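Local coordinates for putative O-methyltransferase (Klebsiella pneumoniae subsp. pneumoniae, PDB 3TFW), which probably transfers a methyl group from S-adenosylmethionine to an oxygen of an acceptor molecule not yet identified, at residues Ala14-Leu19 against Val211-Trp216. Numbering follows the deposited sequence.
Sequences AVDNYL and VGTKGW
The carboxylate of Asp16 meets the backbone of Gly212 and Thr213 through an unusual first torsion: chi1 of -108° lies well away from a staggered value and carries CG across from helix 8-23 to the turn. The CA atoms of Asp16 and Gly212 are the closest pair of the two backbones, 5.6 Å apart. Thr213 N donates to Asp16 OD2 at 3.0 Å, nearly straight at 165°. The donor arrives from above the carboxylate plane, 52° out of it. Gly212 CA lies 3.4 Å from the same OD2, and the extended positive-phi backbone of Gly212 is one that favours glycine. With Thr213 CG2 anti to its own carbonyl carbon, the methyl lies 3.8 Å from Asp16 CB, while OG1, 3.6 Å from Asp16 OD2, makes no bond to it. The amide oxygen of Asn17 reaches the edge of this patch, OD1 standing 4.1 Å from Thr213 CG2. A water lies 2.8 Å from both Asp16 OD1 and Val211 O and can bridge them; OD1 also accepts from Gln209 of the second subunit, so both oxygens of this buried group have partners. Gly215 N returns to Gly212 O, closing a type I turn, and Gln9 of helix 8-23 also binds Gly212 O. A helix carboxylate accepting from a turn amide thus joins helix 8-23 to the beta hairpin of strands 203-211 and 217-224, the antiparallel end of the Rossmann-like class I methyltransferase sheet, at the dimer interface, where Val211 pairs antiparallel with a strand of the second subunit and the sheet runs on.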
loop_
_atom_site.group_PDB
_atom_site.type_symbol
_atom_site.label_atom_id
_atom_site.label_comp_id
_atom_site.label_asym_id
_atom_site.label_seq_id
_atom_site.Cartn_x
_atom_site.Cartn_y
_atom_site.Cartn_z
ATOM N N ALA A 14 -19.101 -3.853 -5.807
ATOM C CA ALA A 14 -18.977 -4.782 -6.935
ATOM C C ALA A 14 -17.519 -5.059 -7.300
ATOM O O ALA A 14 -17.121 -6.217 -7.458
ATOM C CB ALA A 14 -19.742 -4.257 -8.161
ATOM N N VAL A 15 -16.733 -3.990 -7.428
ATOM C CA VAL A 15 -15.316 -4.109 -7.774
ATOM C C VAL A 15 -14.556 -4.876 -6.690
ATOM O O VAL A 15 -13.795 -5.796 -7.004
ATOM C CB VAL A 15 -14.668 -2.728 -8.058
ATOM C CG1 VAL A 15 -13.169 -2.873 -8.290
ATOM C CG2 VAL A 15 -15.317 -2.084 -9.278
ATOM N N ASP A 16 -14.786 -4.511 -5.426
ATOM C CA ASP A 16 -14.197 -5.250 -4.292
ATOM C C ASP A 16 -14.548 -6.736 -4.345
ATOM O O ASP A 16 -13.669 -7.586 -4.208
ATOM C CB ASP A 16 -14.602 -4.637 -2.941
ATOM C CG ASP A 16 -13.445 -3.908 -2.233
ATOM O OD1 ASP A 16 -12.432 -3.533 -2.878
ATOM O OD2 ASP A 16 -13.558 -3.700 -1.008
ATOM N N ASN A 17 -15.828 -7.047 -4.568
ATOM C CA ASN A 17 -16.276 -8.440 -4.671
ATOM C C ASN A 17 -15.529 -9.217 -5.745
ATOM O O ASN A 17 -15.075 -10.330 -5.495
ATOM C CB ASN A 17 -17.788 -8.533 -4.921
ATOM C CG ASN A 17 -18.612 -7.989 -3.766
ATOM O OD1 ASN A 17 -18.169 -7.972 -2.615
ATOM N ND2 ASN A 17 -19.830 -7.540 -4.074
ATOM N N TYR A 18 -15.409 -8.628 -6.936
ATOM C CA TYR A 18 -14.626 -9.222 -8.015
ATOM C C TYR A 18 -13.166 -9.436 -7.610
ATOM O O TYR A 18 -12.644 -10.543 -7.711
ATOM C CB TYR A 18 -14.694 -8.357 -9.277
ATOM C CG TYR A 18 -13.805 -8.851 -10.402
ATOM C CD1 TYR A 18 -14.096 -10.031 -11.082
ATOM C CD2 TYR A 18 -12.669 -8.132 -10.786
ATOM C CE1 TYR A 18 -13.280 -10.489 -12.114
ATOM C CE2 TYR A 18 -11.854 -8.577 -11.817
ATOM C CZ TYR A 18 -12.166 -9.752 -12.477
ATOM O OH TYR A 18 -11.360 -10.196 -13.497
ATOM N N LEU A 19 -12.519 -8.366 -7.156
ATOM C CA LEU A 19 -11.093 -8.411 -6.832
ATOM C C LEU A 19 -10.788 -9.432 -5.738
ATOM O O LEU A 19 -9.862 -10.239 -5.873
ATOM C CB LEU A 19 -10.581 -7.019 -6.442
ATOM C CG LEU A 19 -10.490 -6.001 -7.582
ATOM C CD1 LEU A 19 -10.163 -4.627 -7.058
ATOM C CD2 LEU A 19 -9.464 -6.446 -8.622
ATOM N N VAL A 211 -11.342 3.248 -1.491
ATOM C CA VAL A 211 -12.775 2.919 -1.491
ATOM C C VAL A 211 -12.949 1.415 -1.583
ATOM O O VAL A 211 -11.980 0.683 -1.800
ATOM C CB VAL A 211 -13.567 3.660 -2.612
ATOM C CG1 VAL A 211 -13.631 5.150 -2.324
ATOM C CG2 VAL A 211 -12.988 3.361 -3.983
ATOM N N GLY A 212 -14.182 0.941 -1.425
ATOM C CA GLY A 212 -14.446 -0.491 -1.420
ATOM C C GLY A 212 -15.668 -0.755 -0.554
ATOM O O GLY A 212 -16.408 0.174 -0.246
ATOM N N THR A 213 -15.855 -2.003 -0.128
ATOM C CA THR A 213 -17.046 -2.371 0.682
ATOM C C THR A 213 -17.183 -1.594 1.991
ATOM O O THR A 213 -18.283 -1.482 2.543
ATOM C CB THR A 213 -17.121 -3.886 0.986
ATOM O OG1 THR A 213 -15.937 -4.299 1.687
ATOM C CG2 THR A 213 -17.265 -4.688 -0.292
ATOM N N LYS A 214 -16.072 -1.043 2.481
ATOM C CA LYS A 214 -16.075 -0.295 3.732
ATOM C C LYS A 214 -16.228 1.200 3.513
ATOM O O LYS A 214 -16.100 1.984 4.450
ATOM C CB LYS A 214 -14.814 -0.597 4.555
ATOM C CG LYS A 214 -14.619 -2.082 4.878
ATOM C CD LYS A 214 -15.746 -2.632 5.768
ATOM C CE LYS A 214 -15.746 -1.983 7.165
ATOM N NZ LYS A 214 -17.012 -2.212 7.950
ATOM N N GLY A 215 -16.526 1.589 2.277
ATOM C CA GLY A 215 -16.789 2.978 1.963
ATOM C C GLY A 215 -15.520 3.772 1.716
ATOM O O GLY A 215 -14.465 3.196 1.482
ATOM N N TRP A 216 -15.635 5.092 1.779
ATOM C CA TRP A 216 -14.513 5.992 1.527
ATOM C C TRP A 216 -13.693 6.255 2.791
ATOM O O TRP A 216 -14.211 6.765 3.786
ATOM C CB TRP A 216 -15.028 7.293 0.940
ATOM C CG TRP A 216 -14.006 8.376 0.751
ATOM C CD1 TRP A 216 -12.723 8.242 0.273
ATOM C CD2 TRP A 216 -14.202 9.768 0.996
ATOM N NE1 TRP A 216 -12.112 9.475 0.233
ATOM C CE2 TRP A 216 -12.999 10.426 0.663
ATOM C CE3 TRP A 216 -15.284 10.529 1.465
ATOM C CZ2 TRP A 216 -12.843 11.810 0.790
ATOM C CZ3 TRP A 216 -15.127 11.899 1.603
ATOM C CH2 TRP A 216 -13.913 12.529 1.254
HETATM O O HOH W 1 -10.440 -1.623 -2.174
#